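Local structure of helicase of the snf2/rad54 family (Sulfolobus solfataricus, 1Z5Z) at residues A[63-68]-A[252-257]; A[113-118]-A[184-189]; A[32-37]-A[221-226]; A[78-83]-A[122-127]. The protein is a SWI2/SNF2-family ATPase related to Rad54 that probably uses ATP hydrolysis to move along duplex DNA, represented here by its C-terminal helicase domain. All coordinates share one frame; numbering follows the deposited sequence.

Interaction 1 (A[63-68]-A[252-257]); sequences KRKGMI and ITELST
Lys65 of helix 61-78 and Thr253, at the end of the short helix 250-253, bring their backbones together, CA to CA 5.3 Å, and from there residues 254-256 run on as a connection to the next helix. The contact joins a helix to the loop before helix 257-264, within the helical part that flanks the RecA-like sheet. Arg64 carries it. With CG anti to the backbone N (chi1 176°) and the chain extended as far as NE, the guanidinium reaches the carbonyl of Leu255 and grips it end-on: NH1 lies 2.9 Å and NH2 3.1 Å from Leu255 O, with the oxygen close to the guanidinium plane. NH1 also donates to Thr257 OG1 over 3.2 Å in a nearly straight bond, 167° at the hydrogen. One carbonyl and one hydroxyl thus fix the rotation of the group, while Ile68 CD1 sits over one face, displaced toward the rim. Ile68 also packs on Thr253, the CG2 atoms of the two residues 4.1 Å apart. Thr253 OG1 has its hydrogen-bond partner in Ser250 O. The bent aliphatic chain of Lys65 crosses this threonine, with Lys65 CE 3.1 Å from Thr253 OG1.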
loop_
_atom_site.group_PDB
_atom_site.type_symbol
_atom_site.label_atom_id
_atom_site.label_comp_id
_atom_site.label_asym_id
_atom_site.label_seq_id
_atom_site.Cartn_x
_atom_site.Cartn_y
_atom_site.Cartn_z
ATOM N N LYS A 63 -11.609 22.819 -7.371
ATOM C CA LYS A 63 -10.151 22.864 -7.457
ATOM C C LYS A 63 -9.468 22.424 -6.146
ATOM O O LYS A 63 -8.342 21.919 -6.177
ATOM C CB LYS A 63 -9.654 24.259 -7.861
ATOM C CG LYS A 63 -9.936 24.668 -9.327
ATOM C CD LYS A 63 -9.017 25.842 -9.733
ATOM C CE LYS A 63 -9.258 26.323 -11.165
ATOM N N ARG A 64 -10.150 22.617 -5.016
ATOM C CA ARG A 64 -9.611 22.234 -3.708
ATOM C C ARG A 64 -9.670 20.720 -3.616
ATOM O O ARG A 64 -8.721 20.086 -3.174
ATOM C CB ARG A 64 -10.413 22.860 -2.556
ATOM C CG ARG A 64 -9.953 22.408 -1.132
ATOM C CD ARG A 64 -10.650 23.198 -0.013
ATOM N NE ARG A 64 -10.050 23.036 1.322
ATOM C CZ ARG A 64 -10.325 22.038 2.161
ATOM N NH1 ARG A 64 -9.745 21.983 3.355
ATOM N NH2 ARG A 64 -11.180 21.089 1.819
ATOM N N LYS A 65 -10.780 20.139 -4.049
ATOM C CA LYS A 65 -10.924 18.686 -4.016
ATOM C C LYS A 65 -9.793 18.026 -4.806
ATOM O O LYS A 65 -9.105 17.109 -4.312
ATOM C CB LYS A 65 -12.254 18.279 -4.628
ATOM C CG LYS A 65 -13.283 17.802 -3.642
ATOM C CD LYS A 65 -13.728 16.397 -4.055
ATOM C CE LYS A 65 -14.973 15.922 -3.299
ATOM N NZ LYS A 65 -15.298 14.518 -3.683
ATOM N N GLY A 66 -9.606 18.502 -6.033
ATOM C CA GLY A 66 -8.568 17.963 -6.887
ATOM C C GLY A 66 -7.149 18.198 -6.376
ATOM O O GLY A 66 -6.233 17.421 -6.675
ATOM N N MET A 67 -6.937 19.269 -5.620
ATOM C CA MET A 67 -5.603 19.536 -5.110
ATOM C C MET A 67 -5.299 18.543 -4.005
ATOM O O MET A 67 -4.209 17.994 -3.932
ATOM C CB MET A 67 -5.486 20.974 -4.579
ATOM C CG MET A 67 -4.092 21.325 -4.102
ATOM S SD MET A 67 -3.960 23.056 -3.628
ATOM C CE MET A 67 -3.480 23.792 -5.214
ATOM N N ILE A 68 -6.277 18.312 -3.150
ATOM C CA ILE A 68 -6.109 17.357 -2.075
ATOM C C ILE A 68 -5.878 15.978 -2.705
ATOM O O ILE A 68 -4.955 15.261 -2.317
ATOM C CB ILE A 68 -7.349 17.323 -1.190
ATOM C CG1 ILE A 68 -7.485 18.669 -0.466
ATOM C CG2 ILE A 68 -7.268 16.155 -0.213
ATOM C CD1 ILE A 68 -8.765 18.782 0.367
ATOM N N ILE A 252 -12.240 12.566 3.023
ATOM C CA ILE A 252 -10.985 13.286 3.257
ATOM C C ILE A 252 -10.895 14.595 2.474
ATOM O O ILE A 252 -10.394 15.594 2.991
ATOM C CB ILE A 252 -9.727 12.453 2.884
ATOM C CG1 ILE A 252 -9.585 11.227 3.791
ATOM C CG2 ILE A 252 -8.477 13.301 3.065
ATOM C CD1 ILE A 252 -8.268 10.476 3.566
ATOM N N THR A 253 -11.376 14.595 1.232
ATOM C CA THR A 253 -11.318 15.798 0.401
ATOM C C THR A 253 -12.269 16.885 0.877
ATOM O O THR A 253 -12.223 18.008 0.395
ATOM C CB THR A 253 -11.647 15.477 -1.070
ATOM O OG1 THR A 253 -12.993 14.999 -1.160
ATOM C CG2 THR A 253 -10.694 14.394 -1.615
ATOM N N GLU A 254 -13.130 16.553 1.825
ATOM C CA GLU A 254 -14.071 17.526 2.360
ATOM C C GLU A 254 -13.789 17.979 3.808
ATOM O O GLU A 254 -14.582 18.690 4.415
ATOM C CB GLU A 254 -15.482 16.960 2.247
ATOM C CG GLU A 254 -15.802 16.530 0.830
ATOM C CD GLU A 254 -17.226 16.079 0.663
ATOM O OE1 GLU A 254 -17.644 15.166 1.409
ATOM O OE2 GLU A 254 -17.924 16.634 -0.217
ATOM N N LEU A 255 -12.659 17.563 4.368
ATOM C CA LEU A 255 -12.295 17.968 5.728
ATOM C C LEU A 255 -11.861 19.439 5.729
ATOM O O LEU A 255 -11.430 19.978 4.706
ATOM C CB LEU A 255 -11.109 17.133 6.240
ATOM C CG LEU A 255 -11.199 15.611 6.263
ATOM C CD1 LEU A 255 -9.810 15.027 6.582
ATOM C CD2 LEU A 255 -12.221 15.164 7.297
ATOM N N SER A 256 -11.957 20.085 6.880
ATOM C CA SER A 256 -11.488 21.459 6.981
ATOM C C SER A 256 -9.961 21.358 6.813
ATOM O O SER A 256 -9.370 20.269 6.950
ATOM C CB SER A 256 -11.786 22.012 8.374
ATOM O OG SER A 256 -11.024 21.315 9.358
ATOM N N THR A 257 -9.314 22.478 6.532
ATOM C CA THR A 257 -7.868 22.474 6.391
ATOM C C THR A 257 -7.145 21.999 7.660
ATOM O O THR A 257 -6.066 21.400 7.586
ATOM C CB THR A 257 -7.374 23.863 6.047
ATOM O OG1 THR A 257 -7.819 24.186 4.722
ATOM C CG2 THR A 257 -5.833 23.930 6.125
#

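Interaction 2 (A[113-118]-A[184-189]); sequences DKIAIF and ANRVIH
Arg186 sets off with CG pointing away from its backbone N (chi1 175°), then bends at chi2 and chi3, folding its guanidinium back toward Asp113, whose carboxylate stands beside its own backbone N (chi1 -70°). The result is a side-on salt bridge in which both donors share one oxygen: Arg186 NE is 2.7 Å and Arg186 NH2 2.8 Å from Asp113 OD2. That oxygen lies in the guanidinium plane, although the carboxylate is turned 43° against it. Next to the bridge, Asn185 OD1 accepts from Lys114 N on a lone pair in the amide plane, over 2.9 Å, and Lys114 O takes two backbone donors, Asn185 N and Arg186 N. From there the strands 115-118 and 186-189 run parallel in regular register, bonded from Ala116 N to Arg186 O, Ile188 N to Ala116 O and Phe118 N to Ile188 O. Ile115, Ile117, Arg186 and Ile188 line one face, with Ile117 CG1 4.1 Å from Ile188 CB. On the other, the Phe118 and His189 rings lie side by side as an oblique pair, and Trp193 stacks on Phe118 and bonds His189 ND1. This pair belongs to the parallel sheet of the RecA-like helicase domain: helix 96-110 packs on Ile115 and Arg186, strand 167-171 flanks strand 115-119, and strand 216-222 lies beyond strand 186-189.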
loop_
_atom_site.group_PDB
_atom_site.type_symbol
_atom_site.label_atom_id
_atom_site.label_comp_id
_atom_site.label_asym_id
_atom_site.label_seq_id
_atom_site.Cartn_x
_atom_site.Cartn_y
_atom_site.Cartn_z
ATOM N N ASP A 113 5.696 -21.172 3.697
ATOM C CA ASP A 113 4.483 -20.426 3.265
ATOM C C ASP A 113 4.480 -20.046 1.779
ATOM O O ASP A 113 5.519 -19.830 1.181
ATOM C CB ASP A 113 4.356 -19.101 4.022
ATOM C CG ASP A 113 4.006 -19.269 5.506
ATOM O OD1 ASP A 113 3.882 -20.409 6.001
ATOM O OD2 ASP A 113 3.861 -18.227 6.172
ATOM N N LYS A 114 3.281 -19.984 1.220
ATOM C CA LYS A 114 3.007 -19.517 -0.126
ATOM C C LYS A 114 2.556 -18.084 0.218
ATOM O O LYS A 114 1.654 -17.896 1.020
ATOM C CB LYS A 114 1.853 -20.294 -0.746
ATOM C CG LYS A 114 2.299 -21.521 -1.486
ATOM C CD LYS A 114 1.323 -21.817 -2.597
ATOM C CE LYS A 114 2.076 -22.462 -3.718
ATOM N NZ LYS A 114 1.281 -22.558 -4.931
ATOM N N ILE A 115 3.163 -17.088 -0.403
ATOM C CA ILE A 115 2.907 -15.693 -0.058
ATOM C C ILE A 115 2.227 -14.846 -1.142
ATOM O O ILE A 115 2.663 -14.843 -2.290
ATOM C CB ILE A 115 4.278 -15.074 0.322
ATOM C CG1 ILE A 115 4.880 -15.879 1.477
ATOM C CG2 ILE A 115 4.163 -13.613 0.662
ATOM C CD1 ILE A 115 6.382 -16.082 1.325
ATOM N N ALA A 116 1.160 -14.140 -0.791
ATOM C CA ALA A 116 0.476 -13.261 -1.762
ATOM C C ALA A 116 0.660 -11.818 -1.277
ATOM O O ALA A 116 0.439 -11.527 -0.105
ATOM C CB ALA A 116 -1.034 -13.608 -1.865
ATOM N N ILE A 117 1.076 -10.919 -2.170
ATOM C CA ILE A 117 1.308 -9.525 -1.796
ATOM C C ILE A 117 0.409 -8.612 -2.674
ATOM O O ILE A 117 0.469 -8.672 -3.902
ATOM C CB ILE A 117 2.794 -9.127 -2.001
ATOM C CG1 ILE A 117 3.710 -10.086 -1.204
ATOM C CG2 ILE A 117 2.980 -7.640 -1.569
ATOM C CD1 ILE A 117 5.218 -10.091 -1.645
ATOM N N PHE A 118 -0.411 -7.780 -2.037
ATOM C CA PHE A 118 -1.348 -6.910 -2.748
ATOM C C PHE A 118 -0.915 -5.469 -2.664
ATOM O O PHE A 118 -0.404 -5.049 -1.630
ATOM C CB PHE A 118 -2.767 -6.960 -2.100
ATOM C CG PHE A 118 -3.545 -8.262 -2.337
ATOM C CD1 PHE A 118 -3.290 -9.395 -1.584
ATOM C CD2 PHE A 118 -4.547 -8.314 -3.302
ATOM C CE1 PHE A 118 -4.044 -10.603 -1.783
ATOM C CE2 PHE A 118 -5.294 -9.478 -3.521
ATOM C CZ PHE A 118 -5.040 -10.632 -2.753
ATOM N N ALA A 184 -2.760 -19.404 -0.605
ATOM C CA ALA A 184 -1.814 -18.567 0.124
ATOM C C ALA A 184 -1.924 -18.798 1.653
ATOM O O ALA A 184 -3.020 -18.853 2.219
ATOM C CB ALA A 184 -2.052 -17.076 -0.205
ATOM N N ASN A 185 -0.774 -18.940 2.291
ATOM C CA ASN A 185 -0.645 -19.186 3.718
ATOM C C ASN A 185 -0.337 -17.865 4.382
ATOM O O ASN A 185 -0.572 -17.682 5.555
ATOM C CB ASN A 185 0.549 -20.141 3.988
ATOM C CG ASN A 185 0.456 -21.438 3.190
ATOM O OD1 ASN A 185 1.128 -21.634 2.171
ATOM N ND2 ASN A 185 -0.414 -22.321 3.639
ATOM N N ARG A 186 0.210 -16.941 3.605
ATOM C CA ARG A 186 0.609 -15.642 4.135
ATOM C C ARG A 186 0.163 -14.555 3.149
ATOM O O ARG A 186 0.325 -14.698 1.932
ATOM C CB ARG A 186 2.118 -15.651 4.290
ATOM C CG ARG A 186 2.745 -14.384 4.715
ATOM C CD ARG A 186 2.959 -14.372 6.198
ATOM N NE ARG A 186 3.617 -15.575 6.699
ATOM C CZ ARG A 186 4.257 -15.620 7.868
ATOM N NH1 ARG A 186 4.327 -14.523 8.621
ATOM N NH2 ARG A 186 4.789 -16.758 8.314
ATOM N N VAL A 187 -0.395 -13.477 3.675
ATOM C CA VAL A 187 -0.870 -12.409 2.830
ATOM C C VAL A 187 -0.281 -11.125 3.387
ATOM O O VAL A 187 -0.362 -10.879 4.599
ATOM C CB VAL A 187 -2.448 -12.295 2.864
ATOM C CG1 VAL A 187 -2.913 -11.137 1.980
ATOM C CG2 VAL A 187 -3.100 -13.599 2.401
ATOM N N ILE A 188 0.355 -10.343 2.507
ATOM C CA ILE A 188 0.893 -9.035 2.886
ATOM C C ILE A 188 0.105 -7.947 2.128
ATOM O O ILE A 188 0.104 -7.918 0.866
ATOM C CB ILE A 188 2.370 -8.880 2.472
ATOM C CG1 ILE A 188 3.238 -9.863 3.269
ATOM C CG2 ILE A 188 2.858 -7.428 2.706
ATOM C CD1 ILE A 188 4.735 -9.830 2.872
ATOM N N HIS A 189 -0.587 -7.081 2.865
ATOM C CA HIS A 189 -1.295 -5.973 2.229
ATOM C C HIS A 189 -0.302 -4.806 2.275
ATOM O O HIS A 189 -0.127 -4.143 3.285
ATOM C CB HIS A 189 -2.615 -5.715 2.943
ATOM C CG HIS A 189 -3.592 -6.841 2.770
ATOM N ND1 HIS A 189 -4.090 -7.208 1.534
ATOM C CD2 HIS A 189 -4.094 -7.732 3.658
ATOM C CE1 HIS A 189 -4.856 -8.277 1.673
ATOM N NE2 HIS A 189 -4.876 -8.613 2.952
#

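Interaction 3 (A[32-37]-A[221-226]); sequences NVYCNL and ISVGTL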
loop_
_atom_site.group_PDB
_atom_site.type_symbol
_atom_site.label_atom_id
_atom_site.label_comp_id
_atom_site.label_asym_id
_atom_site.label_seq_id
_atom_site.Cartn_x
_atom_site.Cartn_y
_atom_site.Cartn_z
ATOM N N ASN A 32 -1.397 -5.351 12.133
ATOM C CA ASN A 32 -0.638 -4.244 11.568
ATOM C C ASN A 32 0.860 -4.433 11.740
ATOM O O ASN A 32 1.318 -4.913 12.768
ATOM C CB ASN A 32 -1.056 -2.939 12.240
ATOM C CG ASN A 32 -2.429 -2.462 11.788
ATOM O OD1 ASN A 32 -2.975 -2.944 10.789
ATOM N ND2 ASN A 32 -2.983 -1.495 12.508
ATOM N N VAL A 33 1.625 -4.077 10.714
ATOM C CA VAL A 33 3.073 -4.149 10.770
ATOM C C VAL A 33 3.520 -2.698 10.540
ATOM O O VAL A 33 3.352 -2.146 9.445
ATOM C CB VAL A 33 3.622 -5.088 9.672
ATOM C CG1 VAL A 33 5.140 -4.881 9.484
ATOM C CG2 VAL A 33 3.316 -6.555 10.046
ATOM N N TYR A 34 4.038 -2.061 11.589
ATOM C CA TYR A 34 4.479 -0.663 11.508
ATOM C C TYR A 34 5.868 -0.548 10.934
ATOM O O TYR A 34 6.819 -1.184 11.390
ATOM C CB TYR A 34 4.408 -0.011 12.878
ATOM C CG TYR A 34 2.992 -0.011 13.380
ATOM C CD1 TYR A 34 2.097 0.959 12.967
ATOM C CD2 TYR A 34 2.520 -1.046 14.205
ATOM C CE1 TYR A 34 0.745 0.913 13.347
ATOM C CE2 TYR A 34 1.177 -1.107 14.598
ATOM C CZ TYR A 34 0.303 -0.121 14.159
ATOM O OH TYR A 34 -1.010 -0.148 14.527
ATOM N N CYS A 35 5.968 0.277 9.912
ATOM C CA CYS A 35 7.208 0.448 9.209
ATOM C C CYS A 35 7.554 1.912 9.178
ATOM O O CYS A 35 6.757 2.737 8.737
ATOM C CB CYS A 35 7.072 -0.050 7.758
ATOM S SG CYS A 35 6.263 -1.646 7.499
ATOM N N ASN A 36 8.765 2.220 9.629
ATOM C CA ASN A 36 9.271 3.575 9.653
ATOM C C ASN A 36 9.714 3.944 8.240
ATOM O O ASN A 36 10.236 3.108 7.502
ATOM C CB ASN A 36 10.488 3.670 10.602
ATOM C CG ASN A 36 10.139 3.282 12.037
ATOM O OD1 ASN A 36 9.326 3.949 12.692
ATOM N ND2 ASN A 36 10.719 2.188 12.517
ATOM N N LEU A 37 9.489 5.196 7.874
ATOM C CA LEU A 37 9.911 5.696 6.585
ATOM C C LEU A 37 11.431 5.878 6.684
ATOM O O LEU A 37 11.976 6.081 7.773
ATOM C CB LEU A 37 9.299 7.068 6.341
ATOM C CG LEU A 37 7.801 7.149 6.065
ATOM C CD1 LEU A 37 7.412 8.613 5.979
ATOM C CD2 LEU A 37 7.496 6.395 4.740
ATOM N N ILE A 221 1.906 -0.546 7.575
ATOM C CA ILE A 221 1.457 0.822 7.888
ATOM C C ILE A 221 2.626 1.743 8.128
ATOM O O ILE A 221 3.472 1.447 8.980
ATOM C CB ILE A 221 0.578 0.834 9.149
ATOM C CG1 ILE A 221 -0.733 0.091 8.876
ATOM C CG2 ILE A 221 0.267 2.281 9.568
ATOM C CD1 ILE A 221 -1.644 0.055 10.106
ATOM N N SER A 222 2.713 2.841 7.377
ATOM C CA SER A 222 3.808 3.789 7.568
ATOM C C SER A 222 3.663 4.643 8.839
ATOM O O SER A 222 2.710 5.427 9.000
ATOM C CB SER A 222 3.976 4.674 6.333
ATOM O OG SER A 222 4.496 3.863 5.298
ATOM N N VAL A 223 4.618 4.453 9.756
ATOM C CA VAL A 223 4.613 5.143 11.046
ATOM C C VAL A 223 4.557 6.640 10.911
ATOM O O VAL A 223 5.347 7.242 10.184
ATOM C CB VAL A 223 5.859 4.746 11.916
ATOM C CG1 VAL A 223 5.901 5.605 13.195
ATOM C CG2 VAL A 223 5.776 3.237 12.287
ATOM N N GLY A 224 3.574 7.224 11.596
ATOM C CA GLY A 224 3.397 8.668 11.612
ATOM C C GLY A 224 2.858 9.318 10.342
ATOM O O GLY A 224 2.984 10.536 10.172
ATOM N N THR A 225 2.240 8.535 9.462
ATOM C CA THR A 225 1.729 9.111 8.218
ATOM C C THR A 225 0.250 8.958 8.149
ATOM O O THR A 225 -0.362 8.400 9.072
ATOM C CB THR A 225 2.296 8.391 7.016
ATOM O OG1 THR A 225 1.780 7.064 7.024
ATOM C CG2 THR A 225 3.806 8.341 7.089
ATOM N N LEU A 226 -0.323 9.406 7.030
ATOM C CA LEU A 226 -1.761 9.305 6.849
ATOM C C LEU A 226 -2.164 7.848 6.915
ATOM O O LEU A 226 -3.333 7.577 7.222
ATOM C CB LEU A 226 -2.226 9.898 5.476
ATOM C CG LEU A 226 -1.958 9.083 4.204
ATOM C CD1 LEU A 226 -2.642 9.760 3.040
ATOM C CD2 LEU A 226 -0.465 8.973 3.908
HETATM O O HOH W 1 7.056 3.091 5.755
HETATM O O HOH W 2 7.880 6.825 9.640
#
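Val33 O, Cys35 N and Cys35 O bond in turn to Ile221 N, Ile221 O and Val223 N, the ladder of a parallel strand pair at the edge of the RecA-like sheet, with strand 29-35 outermost. The Cys35 N to Ile221 O bond spans 2.9 Å and is almost straight, whereas Val223 N comes to Cys35 O from above the carbonyl plane. Tyr34 and Ile221 point the same way on one face, where Tyr34 CE1 lies 4.0 Å from Ile221 CG2, and Val223 CG2 closes against Tyr34 CB at 3.6 Å. The phenol is positioned by Asn32, whose ND2 donates to Tyr34 OH; Asn32 OD1 in turn accepts from Lys219 NZ, and its ND2 also reaches Asp231 of helix 226-236. Alongside the ladder one water joins Cys35 O to Ser222 OG; a second accepts from Leu37 N and donates to Val223 O. A type II turn from Ser222 to Thr225 then leads into helix 226-236. Leu37 and Thr225 meet tip to tip, and Thr225 OG1, which also caps Glu227 N, donates to Ser222 O over 2.7 Å.

Interaction 4 (A[78-83]-A[122-127]); sequences IVDHPA and VDMGKI
Met124 packs against both Asp80 and His81, turning its thioether across the bend that joins helix 61-78 to helix 83-86. A chi1 of -166° swings its CG away from the backbone N, and bends at chi2 and chi3 then lay the sulfur against the two CB atoms: Met124 SD is 3.6 Å from His81 CB and 3.8 Å from Asp80 CB. Asp80 crosses the methionine at a slant, its OD2 resting 3.6 Å from Met124 CG. One turn further along, Ile127 approaches the imidazole obliquely, with Ile127 CG2 4.0 Å from His81 CD2, and its other branch reaches Ala83, Ile127 CD1 lying 4.3 Å from Ala83 CB. The histidine ring cannot turn easily because both nitrogens are engaged: ND1 accepts from Ala83 N, 2.9 Å away and nearly in the ring plane, a capping bond at the start of helix 83-86, and NE2 bonds Ser91 O. Leu84 of that helix packs against both Met124 and Ile127. Asp80 is held at OD1 by a salt bridge to Lys97, which would probably offset in part the like charge of Asp191 near OD2. The chemistry across the contact is mostly apolar, a thioether and an isoleucine against CB atoms, the imidazole and one carboxylate oxygen. Because ND1 accepts a backbone N-H while NE2 faces a carbonyl oxygen, His81 is probably neutral, with its proton on NE2.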
loop_
_atom_site.group_PDB
_atom_site.type_symbol
_atom_site.label_atom_id
_atom_site.label_comp_id
_atom_site.label_asym_id
_atom_site.label_seq_id
_atom_site.Cartn_x
_atom_site.Cartn_y
_atom_site.Cartn_z
ATOM N N ILE A 78 4.754 7.773 -2.065
ATOM C CA ILE A 78 5.988 8.002 -1.333
ATOM C C ILE A 78 6.155 6.988 -0.205
ATOM O O ILE A 78 7.258 6.450 -0.013
ATOM C CB ILE A 78 6.012 9.466 -0.746
ATOM C CG1 ILE A 78 6.284 10.479 -1.886
ATOM C CG2 ILE A 78 7.040 9.591 0.361
ATOM C CD1 ILE A 78 6.253 11.933 -1.393
ATOM N N VAL A 79 5.079 6.698 0.527
ATOM C CA VAL A 79 5.228 5.727 1.618
ATOM C C VAL A 79 5.414 4.287 1.159
ATOM O O VAL A 79 5.724 3.413 1.979
ATOM C CB VAL A 79 4.054 5.785 2.623
ATOM C CG1 VAL A 79 3.951 7.234 3.197
ATOM C CG2 VAL A 79 2.750 5.360 1.942
ATOM N N ASP A 80 5.229 4.036 -0.144
ATOM C CA ASP A 80 5.417 2.707 -0.705
ATOM C C ASP A 80 6.863 2.612 -1.187
ATOM O O ASP A 80 7.570 1.707 -0.830
ATOM C CB ASP A 80 4.473 2.487 -1.904
ATOM C CG ASP A 80 3.147 1.878 -1.504
ATOM O OD1 ASP A 80 2.812 1.867 -0.275
ATOM O OD2 ASP A 80 2.442 1.411 -2.425
ATOM N N HIS A 81 7.285 3.544 -2.044
ATOM C CA HIS A 81 8.646 3.517 -2.564
ATOM C C HIS A 81 8.979 4.793 -3.324
ATOM O O HIS A 81 8.298 5.158 -4.298
ATOM C CB HIS A 81 8.833 2.325 -3.489
ATOM C CG HIS A 81 10.268 1.961 -3.716
ATOM N ND1 HIS A 81 11.189 2.837 -4.258
ATOM C CD2 HIS A 81 10.948 0.822 -3.433
ATOM C CE1 HIS A 81 12.375 2.256 -4.293
ATOM N NE2 HIS A 81 12.254 1.031 -3.800
ATOM N N PRO A 82 10.050 5.482 -2.912
ATOM C CA PRO A 82 10.416 6.719 -3.593
ATOM C C PRO A 82 10.575 6.607 -5.114
ATOM O O PRO A 82 10.365 7.585 -5.823
ATOM C CB PRO A 82 11.707 7.134 -2.886
ATOM C CG PRO A 82 12.246 5.869 -2.326
ATOM C CD PRO A 82 11.004 5.176 -1.832
ATOM N N ALA A 83 10.910 5.433 -5.627
ATOM C CA ALA A 83 11.090 5.299 -7.092
ATOM C C ALA A 83 9.806 5.497 -7.930
ATOM O O ALA A 83 9.873 5.751 -9.150
ATOM C CB ALA A 83 11.695 3.952 -7.416
ATOM N N VAL A 122 -0.073 -0.530 -9.901
ATOM C CA VAL A 122 0.553 -1.468 -10.810
ATOM C C VAL A 122 2.075 -1.293 -10.739
ATOM O O VAL A 122 2.821 -2.281 -10.804
ATOM C CB VAL A 122 0.124 -1.228 -12.305
ATOM C CG1 VAL A 122 0.911 -2.129 -13.189
ATOM C CG2 VAL A 122 -1.374 -1.484 -12.530
ATOM N N ASP A 123 2.554 -0.052 -10.603
ATOM C CA ASP A 123 3.993 0.168 -10.584
ATOM C C ASP A 123 4.677 -0.385 -9.349
ATOM O O ASP A 123 5.808 -0.887 -9.427
ATOM C CB ASP A 123 4.311 1.658 -10.756
ATOM C CG ASP A 123 3.951 2.150 -12.139
ATOM O OD1 ASP A 123 4.064 1.324 -13.066
ATOM O OD2 ASP A 123 3.557 3.326 -12.296
ATOM N N MET A 124 4.000 -0.297 -8.209
ATOM C CA MET A 124 4.573 -0.854 -6.992
ATOM C C MET A 124 4.614 -2.376 -7.171
ATOM O O MET A 124 5.576 -3.019 -6.780
ATOM C CB MET A 124 3.740 -0.490 -5.757
ATOM C CG MET A 124 4.527 -0.793 -4.442
ATOM S SD MET A 124 6.119 0.112 -4.347
ATOM C CE MET A 124 7.218 -1.209 -3.885
ATOM N N GLY A 125 3.559 -2.936 -7.779
ATOM C CA GLY A 125 3.514 -4.368 -8.012
ATOM C C GLY A 125 4.735 -4.837 -8.788
ATOM O O GLY A 125 5.319 -5.879 -8.444
ATOM N N LYS A 126 5.125 -4.098 -9.836
ATOM C CA LYS A 126 6.292 -4.480 -10.636
ATOM C C LYS A 126 7.588 -4.380 -9.834
ATOM O O LYS A 126 8.466 -5.240 -9.949
ATOM C CB LYS A 126 6.388 -3.596 -11.876
ATOM C CG LYS A 126 5.328 -3.888 -12.891
ATOM C CD LYS A 126 5.338 -2.833 -13.982
ATOM C CE LYS A 126 4.654 -3.372 -15.218
ATOM N NZ LYS A 126 4.587 -2.363 -16.304
ATOM N N ILE A 127 7.722 -3.330 -9.030
ATOM C CA ILE A 127 8.916 -3.164 -8.208
ATOM C C ILE A 127 9.043 -4.360 -7.235
ATOM O O ILE A 127 10.100 -4.993 -7.118
ATOM C CB ILE A 127 8.855 -1.821 -7.421
ATOM C CG1 ILE A 127 9.198 -0.657 -8.367
ATOM C CG2 ILE A 127 9.799 -1.865 -6.211
ATOM C CD1 ILE A 127 8.897 0.714 -7.789
#

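In the fold
Interactions 2 and 3 belong to one parallel sheet, whose strands 186-189 and 216-222 are neighbours; their centres lie 19 Å apart, and strand 29-35 forms one edge. Interaction 4 sets the bend after helix 61-78 against helix 122-136, which follows strand 115-119 of interaction 2. It touches interaction 3 directly, Val79 packing on Leu37, Ser222 and Thr225. Interaction 1, at the far end of helix 61-78, is on the opposite side of the chain's centre from interaction 2, 34 Å between centres. Along the chain, interactions 1 and 3 alternate their segments, and interactions 2 and 4 do likewise, so N-terminal, central and C-terminal parts are tied into one RecA-like domain with its helical flank.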